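Long-range contact in P450 epoxidase (Sorangium cellulosum, PDB 1Q5D), which is a cytochrome P450, a mainly helical single-chain protein that holds a haem group in its interior: residues A[290-295]-A[350-355]. Numbering follows the deposited sequence.
Sequences ALDEVL and RDTSAS
The guanidinium of Arg350 turns an edge to the carboxylate of Glu293, the two planes 29° apart. Glu293 and Arg296 are the ends of the ExxR motif on helix 287-297, the K helix of cytochrome P450s, and Arg350, from the loop before helix 368-385, completes the Glu-Arg-Arg triad. Arg350 NE gives Glu293 OE1 a salt-bridging hydrogen bond of 3.0 Å, reaching it from above the carboxylate plane with an N-H...O angle of 154°. OE1 also pairs with Arg296 NH2 and accepts from Asp347 N, a convergence that should favour the ionised carboxylate. Arg350 CD lies 3.3 Å from Glu293 OE2, while NH1 and NH2 bind backbone carbonyls of Ser341, Arg342 and Val345, fixing the guanidinium's rotation. Beside this pair, Thr352 lays CG2 against the helix, 4.0 Å from Glu293 CB. With chi1 at 59°, Thr352 turns its methyl to the Glu293 side and its OG1 toward Asp292, 3.6 Å from Asp292 CB, where it hydrogen-bonds Asn289 OD1; the carboxylate of Asp292 instead pairs with Arg372. A type I turn, Thr352 to Ser355, brings the loop back to the helix, where one water donates to Asp292 O and hydrogen-bonds Ser355 OG, each oxygen 2.7 Å from it.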
loop_
_atom_site.group_PDB
_atom_site.type_symbol
_atom_site.label_atom_id
_atom_site.label_comp_id
_atom_site.label_asym_id
_atom_site.label_seq_id
_atom_site.Cartn_x
_atom_site.Cartn_y
_atom_site.Cartn_z
ATOM N N ALA A 290 7.125 -11.708 -11.386
ATOM C CA ALA A 290 7.935 -11.838 -10.175
ATOM C C ALA A 290 7.516 -10.827 -9.103
ATOM O O ALA A 290 7.561 -11.114 -7.905
ATOM C CB ALA A 290 9.395 -11.675 -10.503
ATOM N N LEU A 291 7.121 -9.638 -9.539
ATOM C CA LEU A 291 6.777 -8.580 -8.596
ATOM C C LEU A 291 5.431 -8.892 -7.978
ATOM O O LEU A 291 5.197 -8.597 -6.808
ATOM C CB LEU A 291 6.754 -7.207 -9.284
ATOM C CG LEU A 291 8.116 -6.737 -9.798
ATOM C CD1 LEU A 291 7.951 -5.483 -10.670
ATOM C CD2 LEU A 291 9.058 -6.460 -8.627
ATOM N N ASP A 292 4.548 -9.512 -8.756
ATOM C CA ASP A 292 3.257 -9.930 -8.219
ATOM C C ASP A 292 3.444 -11.081 -7.225
ATOM O O ASP A 292 2.758 -11.157 -6.190
ATOM C CB ASP A 292 2.292 -10.331 -9.339
ATOM C CG ASP A 292 1.870 -9.153 -10.198
ATOM O OD1 ASP A 292 1.881 -8.005 -9.701
ATOM O OD2 ASP A 292 1.502 -9.273 -11.387
ATOM N N GLU A 293 4.362 -11.975 -7.546
ATOM C CA GLU A 293 4.678 -13.084 -6.651
ATOM C C GLU A 293 5.362 -12.593 -5.360
ATOM O O GLU A 293 5.260 -13.231 -4.328
ATOM C CB GLU A 293 5.534 -14.136 -7.374
ATOM C CG GLU A 293 6.161 -15.196 -6.475
ATOM C CD GLU A 293 5.163 -16.184 -5.911
ATOM O OE1 GLU A 293 5.587 -17.287 -5.494
ATOM O OE2 GLU A 293 3.960 -15.884 -5.892
ATOM N N VAL A 294 6.063 -11.463 -5.419
ATOM C CA VAL A 294 6.662 -10.915 -4.201
ATOM C C VAL A 294 5.551 -10.636 -3.190
ATOM O O VAL A 294 5.660 -11.009 -2.014
ATOM C CB VAL A 294 7.458 -9.621 -4.465
ATOM C CG1 VAL A 294 7.753 -8.876 -3.135
ATOM C CG2 VAL A 294 8.745 -9.920 -5.182
ATOM N N LEU A 295 4.467 -10.009 -3.658
ATOM C CA LEU A 295 3.343 -9.656 -2.790
ATOM C C LEU A 295 2.486 -10.842 -2.406
ATOM O O LEU A 295 1.817 -10.817 -1.373
ATOM C CB LEU A 295 2.461 -8.579 -3.420
ATOM C CG LEU A 295 3.119 -7.205 -3.559
ATOM C CD1 LEU A 295 2.183 -6.223 -4.191
ATOM C CD2 LEU A 295 3.613 -6.675 -2.206
ATOM N N ARG A 350 4.952 -19.019 -11.182
ATOM C CA ARG A 350 3.608 -19.437 -10.818
ATOM C C ARG A 350 2.548 -18.515 -11.403
ATOM O O ARG A 350 2.811 -17.357 -11.730
ATOM C CB ARG A 350 3.453 -19.565 -9.301
ATOM C CG ARG A 350 3.009 -18.302 -8.586
ATOM C CD ARG A 350 2.498 -18.567 -7.160
ATOM N NE ARG A 350 3.506 -19.239 -6.356
ATOM C CZ ARG A 350 3.348 -20.427 -5.785
ATOM N NH1 ARG A 350 2.205 -21.096 -5.937
ATOM N NH2 ARG A 350 4.336 -20.950 -5.069
ATOM N N ASP A 351 1.343 -19.045 -11.544
ATOM C CA ASP A 351 0.201 -18.217 -11.848
ATOM C C ASP A 351 -0.141 -17.425 -10.585
ATOM O O ASP A 351 -0.455 -18.020 -9.552
ATOM C CB ASP A 351 -0.986 -19.092 -12.241
ATOM C CG ASP A 351 -2.091 -18.306 -12.887
ATOM O OD1 ASP A 351 -2.205 -17.099 -12.604
ATOM O OD2 ASP A 351 -2.898 -18.806 -13.708
ATOM N N THR A 352 -0.092 -16.096 -10.673
ATOM C CA THR A 352 -0.335 -15.254 -9.488
ATOM C C THR A 352 -1.700 -14.601 -9.541
ATOM O O THR A 352 -1.979 -13.701 -8.741
ATOM C CB THR A 352 0.715 -14.137 -9.369
ATOM O OG1 THR A 352 0.675 -13.335 -10.556
ATOM C CG2 THR A 352 2.119 -14.691 -9.341
ATOM N N SER A 353 -2.552 -15.048 -10.473
ATOM C CA SER A 353 -3.860 -14.428 -10.708
ATOM C C SER A 353 -4.696 -14.326 -9.445
ATOM O O SER A 353 -5.439 -13.360 -9.260
ATOM C CB SER A 353 -4.686 -15.237 -11.731
ATOM O OG SER A 353 -4.050 -15.300 -12.998
ATOM N N ALA A 354 -4.613 -15.347 -8.600
ATOM C CA ALA A 354 -5.455 -15.394 -7.402
ATOM C C ALA A 354 -4.937 -14.507 -6.259
ATOM O O ALA A 354 -5.610 -14.348 -5.240
ATOM C CB ALA A 354 -5.632 -16.843 -6.922
ATOM N N SER A 355 -3.756 -13.927 -6.413
ATOM C CA SER A 355 -3.248 -13.025 -5.360
ATOM C C SER A 355 -4.264 -11.916 -5.055
ATOM O O SER A 355 -4.824 -11.334 -5.974
ATOM C CB SER A 355 -1.890 -12.457 -5.747
ATOM O OG SER A 355 -1.434 -11.510 -4.779
HETATM O O HOH W 1 0.379 -9.964 -6.079
#